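Local structure of serine proteinase inhibitor 1 (Myxoma virus, 6BJ5) at residues L20-R24 with V224-L229; Y198-E202 with W235-M239; T41-L47 with I59-V65. The protein inhibits serine endopeptidases as a poxviral member of the serpin family and is important for the virulence of myxoma virus. All coordinates share one frame; numbering follows the deposited sequence.

Contact 1: residues L20-R24 with V224-L229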
ATOM      1  N   LEU A  20      -6.406  -3.031  -4.946  1.00 36.92           N
ATOM      2  CA  LEU A  20      -6.479  -1.715  -5.557  1.00 35.46           C
ATOM      3  C   LEU A  20      -7.836  -1.064  -5.338  1.00 31.30           C
ATOM      4  O   LEU A  20      -7.925   0.154  -5.139  1.00 35.92           O
ATOM      5  CB  LEU A  20      -6.202  -1.856  -7.046  1.00 27.17           C
ATOM      6  CG  LEU A  20      -6.048  -0.563  -7.815  1.00 31.36           C
ATOM      7  CD1 LEU A  20      -4.727   0.045  -7.321  1.00 26.60           C
ATOM      8  CD2 LEU A  20      -6.032  -0.825  -9.336  1.00 12.66           C
ATOM      9  N   TRP A  21      -8.886  -1.867  -5.283  1.00 31.56           N
ATOM     10  CA  TRP A  21     -10.218  -1.346  -5.044  1.00 30.89           C
ATOM     11  C   TRP A  21     -10.404  -0.932  -3.593  1.00 29.07           C
ATOM     12  O   TRP A  21     -11.375  -0.235  -3.282  1.00 33.62           O
ATOM     13  CB  TRP A  21     -11.257  -2.407  -5.459  1.00 38.78           C
ATOM     14  CG  TRP A  21     -11.461  -2.547  -6.966  1.00 50.10           C
ATOM     15  CD1 TRP A  21     -10.542  -2.965  -7.889  1.00 56.89           C
ATOM     16  CD2 TRP A  21     -12.673  -2.317  -7.694  1.00 61.07           C
ATOM     17  NE1 TRP A  21     -11.096  -2.978  -9.147  1.00 61.04           N
ATOM     18  CE2 TRP A  21     -12.405  -2.587  -9.053  1.00 64.20           C
ATOM     19  CE3 TRP A  21     -13.954  -1.885  -7.332  1.00 65.53           C
ATOM     20  CZ2 TRP A  21     -13.366  -2.442 -10.044  1.00 71.16           C
ATOM     21  CZ3 TRP A  21     -14.908  -1.747  -8.316  1.00 68.90           C
ATOM     22  CH2 TRP A  21     -14.611  -2.024  -9.656  1.00 73.61           C
ATOM     23  N   THR A  22      -9.511  -1.357  -2.692  1.00 20.79           N
ATOM     24  CA  THR A  22      -9.652  -0.948  -1.301  1.00 17.72           C
ATOM     25  C   THR A  22      -9.370   0.537  -1.128  1.00 24.17           C
ATOM     26  O   THR A  22      -9.914   1.158  -0.205  1.00 27.51           O
ATOM     27  CB  THR A  22      -8.730  -1.771  -0.392  1.00 26.89           C
ATOM     28  OG1 THR A  22      -9.062  -3.165  -0.480  1.00 25.64           O
ATOM     29  CG2 THR A  22      -8.879  -1.321   1.067  1.00 17.63           C
ATOM     30  N   PHE A  23      -8.534   1.131  -2.004  1.00 29.61           N
ATOM     31  CA  PHE A  23      -8.123   2.513  -1.774  1.00 18.93           C
ATOM     32  C   PHE A  23      -9.308   3.457  -1.779  1.00 25.77           C
ATOM     33  O   PHE A  23      -9.349   4.387  -0.969  1.00 28.09           O
ATOM     34  CB  PHE A  23      -7.078   2.981  -2.791  1.00 28.43           C
ATOM     35  CG  PHE A  23      -6.548   4.375  -2.488  1.00 34.02           C
ATOM     36  CD1 PHE A  23      -5.592   4.570  -1.492  1.00 22.93           C
ATOM     37  CD2 PHE A  23      -7.020   5.480  -3.171  1.00 29.46           C
ATOM     38  CE1 PHE A  23      -5.138   5.828  -1.192  1.00 14.76           C
ATOM     39  CE2 PHE A  23      -6.561   6.729  -2.880  1.00 28.18           C
ATOM     40  CZ  PHE A  23      -5.621   6.911  -1.887  1.00 25.03           C
ATOM     41  N   ARG A  24     -10.334   3.177  -2.591  1.00 36.60           N
ATOM     42  CA  ARG A  24     -11.511   4.042  -2.601  1.00 36.10           C
ATOM     43  C   ARG A  24     -12.240   4.146  -1.264  1.00 35.90           C
ATOM     44  O   ARG A  24     -12.954   5.131  -1.058  1.00 41.81           O
ATOM     45  CB  ARG A  24     -12.456   3.658  -3.743  1.00 46.18           C
ATOM     46  CG  ARG A  24     -11.774   3.368  -5.089  1.00 68.91           C
ATOM     47  CD  ARG A  24     -12.767   2.906  -6.183  1.00 84.56           C
ATOM     48  NE  ARG A  24     -12.093   2.422  -7.395  1.00 92.16           N
ATOM     49  CZ  ARG A  24     -12.699   1.886  -8.457  1.00 94.49           C
ATOM     50  NH1 ARG A  24     -14.016   1.677  -8.457  1.00 91.21           N
ATOM     51  NH2 ARG A  24     -11.983   1.586  -9.536  1.00 97.79           N
ATOM     52  N   VAL A 224     -10.365   8.928  -8.029  1.00 44.62           N
ATOM     53  CA  VAL A 224     -10.375   7.840  -7.058  1.00 39.93           C
ATOM     54  C   VAL A 224     -11.498   6.859  -7.381  1.00 47.69           C
ATOM     55  O   VAL A 224     -11.293   5.640  -7.430  1.00 44.46           O
ATOM     56  CB  VAL A 224     -10.483   8.402  -5.633  1.00 30.47           C
ATOM     57  CG1 VAL A 224     -10.861   7.313  -4.654  1.00 29.15           C
ATOM     58  CG2 VAL A 224      -9.167   9.044  -5.232  1.00 36.51           C
ATOM     59  N   ARG A 225     -12.699   7.379  -7.626  1.00 51.49           N
ATOM     60  CA  ARG A 225     -13.843   6.514  -7.876  1.00 43.51           C
ATOM     61  C   ARG A 225     -13.742   5.737  -9.184  1.00 43.07           C
ATOM     62  O   ARG A 225     -14.504   4.788  -9.368  1.00 50.87           O
ATOM     63  CB  ARG A 225     -15.128   7.333  -7.819  1.00 31.47           C
ATOM     64  CG  ARG A 225     -15.517   7.655  -6.382  1.00 35.45           C
ATOM     65  CD  ARG A 225     -16.814   8.411  -6.299  1.00 42.66           C
ATOM     66  NE  ARG A 225     -16.648   9.755  -6.840  1.00 52.91           N
ATOM     67  CZ  ARG A 225     -16.171  10.778  -6.137  1.00 65.73           C
ATOM     68  NH1 ARG A 225     -15.817  10.608  -4.864  1.00 68.48           N
ATOM     69  NH2 ARG A 225     -16.038  11.968  -6.705  1.00 68.59           N
ATOM     70  N   ALA A 226     -12.809   6.082 -10.070  1.00 33.32           N
ATOM     71  CA  ALA A 226     -12.619   5.385 -11.336  1.00 25.69           C
ATOM     72  C   ALA A 226     -11.385   4.485 -11.404  1.00 43.79           C
ATOM     73  O   ALA A 226     -11.222   3.772 -12.404  1.00 53.60           O
ATOM     74  CB  ALA A 226     -12.523   6.411 -12.477  1.00 19.28           C
ATOM     75  N   LEU A 227     -10.480   4.543 -10.423  1.00 44.16           N
ATOM     76  CA  LEU A 227      -9.181   3.880 -10.549  1.00 37.69           C
ATOM     77  C   LEU A 227      -9.336   2.363 -10.579  1.00 41.44           C
ATOM     78  O   LEU A 227      -9.900   1.769  -9.655  1.00 41.20           O
ATOM     79  CB  LEU A 227      -8.268   4.280  -9.382  1.00 21.52           C
ATOM     80  CG  LEU A 227      -6.744   4.303  -9.545  1.00 22.01           C
ATOM     81  CD1 LEU A 227      -6.074   3.433  -8.535  1.00 26.38           C
ATOM     82  CD2 LEU A 227      -6.260   3.989 -10.971  1.00 27.74           C
ATOM     83  N   ASP A 228      -8.776   1.721 -11.592  1.00 33.41           N
ATOM     84  CA  ASP A 228      -8.686   0.266 -11.560  1.00 34.70           C
ATOM     85  C   ASP A 228      -7.594  -0.152 -12.535  1.00 36.38           C
ATOM     86  O   ASP A 228      -6.936   0.686 -13.159  1.00 45.57           O
ATOM     87  CB  ASP A 228     -10.060  -0.394 -11.809  1.00 46.06           C
ATOM     88  CG  ASP A 228     -10.684  -0.066 -13.188  1.00 52.01           C
ATOM     89  OD1 ASP A 228      -9.961   0.145 -14.194  1.00 53.27           O
ATOM     90  OD2 ASP A 228     -11.936   0.011 -13.238  1.00 43.80           O
ATOM     91  N   LEU A 229      -7.345  -1.451 -12.605  1.00 30.09           N
ATOM     92  CA  LEU A 229      -6.169  -1.890 -13.335  1.00 31.19           C
ATOM     93  C   LEU A 229      -6.320  -1.647 -14.829  1.00 39.57           C
ATOM     94  O   LEU A 229      -5.315  -1.438 -15.523  1.00 42.99           O
ATOM     95  CB  LEU A 229      -5.890  -3.355 -13.042  1.00 41.33           C
ATOM     96  CG  LEU A 229      -4.937  -3.481 -11.845  1.00 47.74           C
ATOM     97  CD1 LEU A 229      -4.710  -4.936 -11.524  1.00 50.62           C
ATOM     98  CD2 LEU A 229      -3.600  -2.761 -12.054  1.00 44.03           C
TER
HETATM   99  O   HOH W   1      -9.255  -3.760 -11.013  1.00 19.17           O
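The short N-terminal helices of this serpin, at Leu20 and Arg24, are consistent with helix A and pack against the end of helix 220-226 and the turn leading into helix 229-238 (helices G and H). Leu20 carries one apolar patch. Its CG stands anti to the backbone N (chi1 -172°), which directs the two methyls at the turn. Leu20 CD1 meets Leu227 CD1 at 3.8 Å, the two side chains crossing at about a right angle. Leu20 CD2 rests on the backbone, 3.6 Å from Asp228 C, and touches Leu229 CG. The edge of the Phe23 ring meets Val224 CG2, with CE2 4.2 Å from it. Arg24 runs an extended chain past Val224 in the opposite direction, and its CG lies 3.3 Å from Val224 O. The place of Arg24 NH2 is doubtful, because it lies too close to a backbone oxygen. As modelled, Arg225 O is over one face of the guanidinium and Trp21 CD2 lies toward the rim of the other. A water in the ring plane of Trp21 accepts a bond from NE1 at 2.7 Å and a weak one from Leu229 N. Asp228 is the N-cap of the next helix, and its OD1 is hydrogen-bonded to Ser230 OG and Leu231 N. Met31 of the other protein chain packs against Leu20, Phe23 and Leu227. Phe23 packs on strand 33-35, and Leu227 on helix 229-238.

Contact 2: residues Y198-E202 with W235-M239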
ATOM      1  N   TYR A 198      -7.169  15.678 -16.542  1.00 38.38           N
ATOM      2  CA  TYR A 198      -6.034  15.340 -15.697  1.00 40.94           C
ATOM      3  C   TYR A 198      -4.889  14.911 -16.601  1.00 37.87           C
ATOM      4  O   TYR A 198      -5.073  14.667 -17.796  1.00 37.39           O
ATOM      5  CB  TYR A 198      -6.374  14.225 -14.693  1.00 49.49           C
ATOM      6  CG  TYR A 198      -6.723  12.860 -15.287  1.00 45.54           C
ATOM      7  CD1 TYR A 198      -5.729  11.912 -15.546  1.00 46.24           C
ATOM      8  CD2 TYR A 198      -8.041  12.514 -15.551  1.00 45.36           C
ATOM      9  CE1 TYR A 198      -6.038  10.670 -16.067  1.00 48.44           C
ATOM     10  CE2 TYR A 198      -8.361  11.276 -16.078  1.00 56.58           C
ATOM     11  CZ  TYR A 198      -7.354  10.358 -16.329  1.00 55.78           C
ATOM     12  OH  TYR A 198      -7.667   9.127 -16.854  1.00 52.47           O
ATOM     13  N   SER A 199      -3.710  14.793 -16.008  1.00 30.45           N
ATOM     14  CA  SER A 199      -2.552  14.243 -16.687  1.00 32.11           C
ATOM     15  C   SER A 199      -2.006  13.076 -15.881  1.00 30.29           C
ATOM     16  O   SER A 199      -2.328  12.901 -14.705  1.00 41.54           O
ATOM     17  CB  SER A 199      -1.455  15.282 -16.864  1.00 23.21           C
ATOM     18  OG  SER A 199      -0.977  15.637 -15.594  1.00 25.72           O
ATOM     19  N   VAL A 200      -1.170  12.276 -16.531  1.00 23.80           N
ATOM     20  CA  VAL A 200      -0.458  11.189 -15.874  1.00 24.61           C
ATOM     21  C   VAL A 200       0.968  11.223 -16.395  1.00 26.24           C
ATOM     22  O   VAL A 200       1.189  11.385 -17.599  1.00 34.66           O
ATOM     23  CB  VAL A 200      -1.115   9.815 -16.131  1.00 22.63           C
ATOM     24  CG1 VAL A 200      -0.357   8.707 -15.421  1.00 23.69           C
ATOM     25  CG2 VAL A 200      -2.563   9.824 -15.689  1.00 14.93           C
ATOM     26  N   THR A 201       1.934  11.102 -15.491  1.00 23.33           N
ATOM     27  CA  THR A 201       3.335  11.269 -15.837  1.00 27.72           C
ATOM     28  C   THR A 201       4.144  10.202 -15.118  1.00 30.03           C
ATOM     29  O   THR A 201       3.956   9.985 -13.920  1.00 31.37           O
ATOM     30  CB  THR A 201       3.811  12.678 -15.437  1.00 30.47           C
ATOM     31  OG1 THR A 201       2.989  13.666 -16.082  1.00 26.07           O
ATOM     32  CG2 THR A 201       5.279  12.889 -15.796  1.00 20.49           C
ATOM     33  N   GLU A 202       5.081   9.574 -15.826  1.00 32.31           N
ATOM     34  CA  GLU A 202       5.836   8.459 -15.274  1.00 22.86           C
ATOM     35  C   GLU A 202       7.226   8.920 -14.877  1.00 27.16           C
ATOM     36  O   GLU A 202       8.054   9.251 -15.728  1.00 40.27           O
ATOM     37  CB  GLU A 202       5.910   7.291 -16.264  1.00 24.13           C
ATOM     38  CG  GLU A 202       6.542   6.089 -15.604  1.00 28.17           C
ATOM     39  CD  GLU A 202       6.421   4.815 -16.381  1.00 39.84           C
ATOM     40  OE1 GLU A 202       5.283   4.437 -16.738  1.00 38.64           O
ATOM     41  OE2 GLU A 202       7.453   4.148 -16.555  1.00 55.95           O
ATOM     42  N   TRP A 235      -3.599   4.163 -19.062  1.00 53.33           N
ATOM     43  CA  TRP A 235      -2.596   5.200 -18.851  1.00 43.47           C
ATOM     44  C   TRP A 235      -1.262   4.792 -19.443  1.00 38.18           C
ATOM     45  O   TRP A 235      -0.641   5.566 -20.170  1.00 37.87           O
ATOM     46  CB  TRP A 235      -2.432   5.501 -17.358  1.00 39.70           C
ATOM     47  CG  TRP A 235      -3.590   6.191 -16.733  1.00 32.38           C
ATOM     48  CD1 TRP A 235      -4.587   6.867 -17.376  1.00 23.99           C
ATOM     49  CD2 TRP A 235      -3.892   6.254 -15.334  1.00 25.43           C
ATOM     50  NE1 TRP A 235      -5.481   7.359 -16.463  1.00 32.83           N
ATOM     51  CE2 TRP A 235      -5.082   6.997 -15.201  1.00 29.64           C
ATOM     52  CE3 TRP A 235      -3.266   5.765 -14.180  1.00 27.59           C
ATOM     53  CZ2 TRP A 235      -5.667   7.269 -13.950  1.00 30.51           C
ATOM     54  CZ3 TRP A 235      -3.859   6.025 -12.925  1.00 22.40           C
ATOM     55  CH2 TRP A 235      -5.045   6.769 -12.827  1.00 28.62           C
ATOM     56  N   ILE A 236      -0.802   3.570 -19.149  1.00 32.09           N
ATOM     57  CA  ILE A 236       0.540   3.212 -19.594  1.00 40.85           C
ATOM     58  C   ILE A 236       0.611   3.135 -21.113  1.00 47.08           C
ATOM     59  O   ILE A 236       1.645   3.468 -21.709  1.00 53.57           O
ATOM     60  CB  ILE A 236       1.003   1.911 -18.924  1.00 43.39           C
ATOM     61  CG1 ILE A 236       1.216   2.166 -17.427  1.00 44.23           C
ATOM     62  CG2 ILE A 236       2.289   1.395 -19.601  1.00 38.13           C
ATOM     63  CD1 ILE A 236       1.462   0.936 -16.600  1.00 48.68           C
ATOM     64  N   ARG A 237      -0.474   2.709 -21.768  1.00 42.95           N
ATOM     65  CA  ARG A 237      -0.428   2.584 -23.218  1.00 54.40           C
ATOM     66  C   ARG A 237      -0.483   3.953 -23.879  1.00 52.63           C
ATOM     67  O   ARG A 237       0.193   4.188 -24.883  1.00 43.88           O
ATOM     68  CB  ARG A 237      -1.569   1.702 -23.745  1.00 64.70           C
ATOM     69  CG  ARG A 237      -1.552   0.241 -23.284  1.00 72.21           C
ATOM     70  CD  ARG A 237      -2.671  -0.611 -23.911  1.00 66.05           C
ATOM     71  NE  ARG A 237      -3.969   0.053 -23.925  1.00 68.26           N
ATOM     72  CZ  ARG A 237      -5.005  -0.305 -23.171  1.00 61.49           C
ATOM     73  NH1 ARG A 237      -4.893  -1.315 -22.315  1.00 61.86           N
ATOM     74  NH2 ARG A 237      -6.147   0.365 -23.258  1.00 45.52           N
ATOM     75  N   ASN A 238      -1.280   4.868 -23.336  1.00 56.84           N
ATOM     76  CA  ASN A 238      -1.545   6.140 -23.993  1.00 58.94           C
ATOM     77  C   ASN A 238      -0.649   7.292 -23.543  1.00 68.51           C
ATOM     78  O   ASN A 238      -0.795   8.399 -24.072  1.00 69.12           O
ATOM     79  CB  ASN A 238      -3.011   6.530 -23.823  1.00 59.43           C
ATOM     80  CG  ASN A 238      -3.927   5.700 -24.689  1.00 61.21           C
ATOM     81  OD1 ASN A 238      -3.694   4.510 -24.908  1.00 61.15           O
ATOM     82  ND2 ASN A 238      -4.943   6.349 -25.250  1.00 63.92           N
ATOM     83  N   MET A 239       0.248   7.092 -22.581  1.00 73.54           N
ATOM     84  CA  MET A 239       1.226   8.130 -22.286  1.00 64.96           C
ATOM     85  C   MET A 239       2.291   8.103 -23.366  1.00 62.95           C
ATOM     86  O   MET A 239       2.698   7.034 -23.825  1.00 64.20           O
ATOM     87  CB  MET A 239       1.874   7.948 -20.912  1.00 51.49           C
ATOM     88  CG  MET A 239       0.936   8.098 -19.732  1.00 46.68           C
ATOM     89  SD  MET A 239       1.846   7.907 -18.190  1.00 58.34           S
ATOM     90  CE  MET A 239       2.454   6.224 -18.301  1.00 57.29           C
TER
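Tyr198 holds CG between its backbone N and carbonyl carbon (chi1 64°), which swings the ring from the strand toward helix 229-238. Trp235 has CG anti to its carbonyl carbon (chi1 -70°), and its indole reaches back to meet the phenol. Trp235 NE1 donates to Tyr198 OH at 2.8 Å. The bond is nearly straight, at 169° at the hydrogen, and the oxygen lies in the indole plane. This fixes the rotation of the indole and gives its buried N-H a partner. The two rings meet obliquely, with Tyr198 CE1 3.9 Å from Trp235 CE2. Val200 supports the indole from one face. Val200 CG2 makes a CH-pi contact 3.7 Å from the centroid of the Trp235 five-membered ring, almost on its normal. The other methyl, Val200 CG1, turns to the sulfur and lies 3.6 Å from Met239 SD. Met239 CE ends 3.7 Å from Glu202 OE1. That carboxylate is engaged by the other protein chain: Tyr21 of that chain bonds OE1, and Lys23 of that chain forms a salt bridge with OE2. Phe191 of the adjacent strand adds its ring to both Tyr198 and Trp235. Strand 198-204 lies between strands 188-191 and 210-217. Its buried, largely apolar interface with helix 229-238 is consistent with strand 2 of serpin sheet B under helix H.

Contact 3: residues T41-L47 with I59-V65; sequences TSALSVL and IDVPESV
Ile59, Val61 and Val65 turn their side chains onto one flank of helix 37-49, which corresponds to helix B of serpins. The tight part runs along Leu44, Ser45 and Leu47. Ile59 CG2 lies over the helix backbone, 3.4 Å from Leu44 O. Ile59 CD1 reaches Leu47 CD2 at 4.2 Å, the two side chains crossing at about a right angle. Val61 sits between successive turns. Its CG1 approaches Thr41 O at 3.6 Å and Ser45 CB at 3.7 Å. Its CG2 takes the other direction, 3.9 Å from Leu44 CD1. One polar bond ties this part down. Ser45 OG is anti to its backbone N (chi1 -179°) and donates to Pro62 O at 3.1 Å. The hydroxyl lies in the carbonyl plane, with an angle of 155° at the acceptor oxygen. Val65 closes the far end of the contact, its CG2 3.8 Å from Ser42 OG.

The other side is loose. Asp60, Glu63 and Ser64 point away from the helix and are exposed, and Glu63 and Ser64 are poorly ordered. The Pro62 ring touches Thr41 CG2 with its CD. Glu63 has a long, weak ion pair with Arg48.

Segment 59-65 connects helix 53-58 to strand 73-81. In many serpins helix D stands at about this place, but no regular helix forms here. The hydroxyls of Thr41 and Ser42 bond back to the helix, to Pro37 O and Tyr38 O. Ser42 OG therefore probably presents little unmet polarity to Val65. This is consistent with a segment held mainly by branched methyls, with the Ser45 bond as the one clear hydrogen bond across the contact.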
ATOM      1  N   THR A  41      -2.929  -7.392  -0.686  1.00 26.97           N
ATOM      2  CA  THR A  41      -3.094  -8.567  -1.529  1.00 22.14           C
ATOM      3  C   THR A  41      -2.204  -9.711  -1.074  1.00 25.44           C
ATOM      4  O   THR A  41      -2.626 -10.877  -1.084  1.00 24.59           O
ATOM      5  CB  THR A  41      -2.792  -8.183  -2.976  1.00 23.95           C
ATOM      6  OG1 THR A  41      -3.827  -7.308  -3.446  1.00 25.91           O
ATOM      7  CG2 THR A  41      -2.720  -9.423  -3.879  1.00 18.59           C
ATOM      8  N   SER A  42      -0.952  -9.408  -0.705  1.00 21.02           N
ATOM      9  CA  SER A  42      -0.055 -10.469  -0.253  1.00 22.35           C
ATOM     10  C   SER A  42      -0.548 -11.102   1.044  1.00 22.38           C
ATOM     11  O   SER A  42      -0.527 -12.330   1.186  1.00 28.96           O
ATOM     12  CB  SER A  42       1.356  -9.919  -0.083  1.00 35.71           C
ATOM     13  OG  SER A  42       1.814  -9.354  -1.303  1.00 50.79           O
ATOM     14  N   ALA A  43      -1.055 -10.288   1.972  1.00 23.82           N
ATOM     15  CA  ALA A  43      -1.590 -10.801   3.228  1.00 18.34           C
ATOM     16  C   ALA A  43      -2.789 -11.709   2.983  1.00 30.41           C
ATOM     17  O   ALA A  43      -2.849 -12.835   3.493  1.00 32.39           O
ATOM     18  CB  ALA A  43      -1.982  -9.626   4.133  1.00  8.60           C
ATOM     19  N   LEU A  44      -3.755 -11.227   2.192  1.00 26.73           N
ATOM     20  CA  LEU A  44      -4.941 -12.012   1.870  1.00 15.16           C
ATOM     21  C   LEU A  44      -4.568 -13.317   1.178  1.00 19.34           C
ATOM     22  O   LEU A  44      -5.232 -14.346   1.371  1.00  9.72           O
ATOM     23  CB  LEU A  44      -5.872 -11.202   0.973  1.00 16.42           C
ATOM     24  CG  LEU A  44      -6.521  -9.930   1.503  1.00 21.41           C
ATOM     25  CD1 LEU A  44      -7.452  -9.342   0.448  1.00 12.55           C
ATOM     26  CD2 LEU A  44      -7.288 -10.232   2.763  1.00 11.08           C
ATOM     27  N   SER A  45      -3.511 -13.293   0.365  1.00 19.43           N
ATOM     28  CA  SER A  45      -3.089 -14.490  -0.355  1.00 23.26           C
ATOM     29  C   SER A  45      -2.601 -15.570   0.607  1.00 32.80           C
ATOM     30  O   SER A  45      -2.912 -16.757   0.435  1.00 32.99           O
ATOM     31  CB  SER A  45      -2.009 -14.103  -1.365  1.00 31.55           C
ATOM     32  OG  SER A  45      -1.559 -15.198  -2.134  1.00 35.21           O
ATOM     33  N   VAL A  46      -1.868 -15.171   1.650  1.00 37.00           N
ATOM     34  CA  VAL A  46      -1.485 -16.102   2.711  1.00 17.91           C
ATOM     35  C   VAL A  46      -2.718 -16.579   3.464  1.00 20.93           C
ATOM     36  O   VAL A  46      -2.916 -17.784   3.654  1.00 26.51           O
ATOM     37  CB  VAL A  46      -0.472 -15.437   3.658  1.00 27.96           C
ATOM     38  CG1 VAL A  46      -0.202 -16.328   4.860  1.00 21.46           C
ATOM     39  CG2 VAL A  46       0.826 -15.128   2.911  1.00 15.90           C
ATOM     40  N   LEU A  47      -3.582 -15.638   3.891  1.00 30.57           N
ATOM     41  CA  LEU A  47      -4.811 -15.982   4.615  1.00 29.10           C
ATOM     42  C   LEU A  47      -5.625 -17.023   3.876  1.00 35.84           C
ATOM     43  O   LEU A  47      -6.396 -17.769   4.487  1.00 44.44           O
ATOM     44  CB  LEU A  47      -5.672 -14.735   4.807  1.00 25.20           C
ATOM     45  CG  LEU A  47      -6.961 -14.890   5.616  1.00 24.68           C
ATOM     46  CD1 LEU A  47      -6.642 -15.269   7.037  1.00 26.82           C
ATOM     47  CD2 LEU A  47      -7.778 -13.621   5.616  1.00 24.87           C
ATOM     48  N   ILE A  59     -12.191 -14.610  -0.555  1.00 31.33           N
ATOM     49  CA  ILE A  59     -10.856 -14.040  -0.571  1.00 26.88           C
ATOM     50  C   ILE A  59     -10.338 -14.186  -1.989  1.00 30.94           C
ATOM     51  O   ILE A  59      -9.461 -15.006  -2.279  1.00 32.21           O
ATOM     52  CB  ILE A  59      -9.958 -14.696   0.489  1.00 29.00           C
ATOM     53  CG1 ILE A  59     -10.561 -14.443   1.875  1.00 20.46           C
ATOM     54  CG2 ILE A  59      -8.539 -14.164   0.414  1.00 31.01           C
ATOM     55  CD1 ILE A  59     -10.258 -15.519   2.872  1.00 23.09           C
ATOM     56  N   ASP A  60     -10.906 -13.388  -2.882  1.00 37.78           N
ATOM     57  CA  ASP A  60     -10.629 -13.449  -4.314  1.00 39.87           C
ATOM     58  C   ASP A  60      -9.315 -12.718  -4.606  1.00 33.92           C
ATOM     59  O   ASP A  60      -9.281 -11.494  -4.721  1.00 30.96           O
ATOM     60  CB  ASP A  60     -11.808 -12.862  -5.082  1.00 48.14           C
ATOM     61  CG  ASP A  60     -11.911 -13.409  -6.484  1.00 63.06           C
ATOM     62  OD1 ASP A  60     -10.859 -13.594  -7.130  1.00 67.77           O
ATOM     63  OD2 ASP A  60     -13.050 -13.688  -6.928  1.00 68.98           O
ATOM     64  N   VAL A  61      -8.225 -13.467  -4.736  1.00 32.98           N
ATOM     65  CA  VAL A  61      -6.869 -12.917  -4.751  1.00 40.69           C
ATOM     66  C   VAL A  61      -5.968 -13.837  -5.567  1.00 37.71           C
ATOM     67  O   VAL A  61      -6.222 -15.049  -5.602  1.00 44.46           O
ATOM     68  CB  VAL A  61      -6.362 -12.726  -3.306  1.00 42.96           C
ATOM     69  CG1 VAL A  61      -4.857 -12.692  -3.225  1.00 54.78           C
ATOM     70  CG2 VAL A  61      -6.897 -11.424  -2.751  1.00 24.63           C
ATOM     71  N   PRO A  62      -4.956 -13.319  -6.272  1.00 35.69           N
ATOM     72  CA  PRO A  62      -3.970 -14.201  -6.934  1.00 42.18           C
ATOM     73  C   PRO A  62      -3.357 -15.200  -5.947  1.00 51.58           C
ATOM     74  O   PRO A  62      -2.930 -14.835  -4.849  1.00 52.46           O
ATOM     75  CB  PRO A  62      -2.914 -13.219  -7.462  1.00 34.97           C
ATOM     76  CG  PRO A  62      -3.668 -11.886  -7.626  1.00 27.65           C
ATOM     77  CD  PRO A  62      -4.741 -11.884  -6.563  1.00 26.27           C
ATOM     78  N   GLU A  63      -3.290 -16.477  -6.335  1.00 46.99           N
ATOM     79  CA  GLU A  63      -2.645 -17.418  -5.427  1.00 42.83           C
ATOM     80  C   GLU A  63      -1.140 -17.232  -5.348  1.00 48.77           C
ATOM     81  O   GLU A  63      -0.532 -17.645  -4.355  1.00 46.07           O
ATOM     82  CB  GLU A  63      -2.951 -18.850  -5.845  1.00 45.66           C
ATOM     83  CG  GLU A  63      -4.424 -19.183  -5.902  1.00 69.64           C
ATOM     84  CD  GLU A  63      -4.671 -20.680  -5.792  1.00 86.06           C
ATOM     85  OE1 GLU A  63      -3.689 -21.426  -5.550  1.00 87.40           O
ATOM     86  OE2 GLU A  63      -5.841 -21.105  -5.943  1.00 90.65           O
ATOM     87  N   SER A  64      -0.529 -16.619  -6.355  1.00 57.41           N
ATOM     88  CA  SER A  64       0.896 -16.311  -6.344  1.00 63.52           C
ATOM     89  C   SER A  64       1.013 -14.817  -6.563  1.00 59.45           C
ATOM     90  O   SER A  64       0.483 -14.293  -7.549  1.00 71.77           O
ATOM     91  CB  SER A  64       1.669 -17.091  -7.411  1.00 72.63           C
ATOM     92  OG  SER A  64       2.965 -16.545  -7.582  1.00 79.96           O
ATOM     93  N   VAL A  65       1.690 -14.133  -5.669  1.00 42.33           N
ATOM     94  CA  VAL A  65       1.963 -12.720  -5.883  1.00 48.32           C
ATOM     95  C   VAL A  65       3.357 -12.571  -6.463  1.00 46.33           C
ATOM     96  O   VAL A  65       4.268 -13.348  -6.149  1.00 53.99           O
ATOM     97  CB  VAL A  65       1.802 -11.901  -4.588  1.00 46.16           C
ATOM     98  CG1 VAL A  65       0.391 -12.099  -4.000  1.00 37.22           C
ATOM     99  CG2 VAL A  65       2.927 -12.231  -3.576  1.00 40.21           C
TER

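How the contacts relate
Contacts 1 and 2 are neighbours, with centres about 16 Å apart. They touch where Leu227 CD2 packs on Trp235 CH2, 3.6 Å away, and the consecutive helices 220-226 and 229-238 link them. Their segments alternate along the chain. Contact 3 is nested inside the loop closed by contact 1. Centre to centre, it is about 18 Å from contact 1 and about 28 Å from contact 2. It closes before contact 2 opens. The other protein chain reaches contacts 1 and 2 but not contact 3. Contact 1 joins the N-terminal helices to the helical pair, contact 2 joins strand 198-204 to helix 229-238, and contact 3 joins helix 37-49 to the segment after helix 53-58.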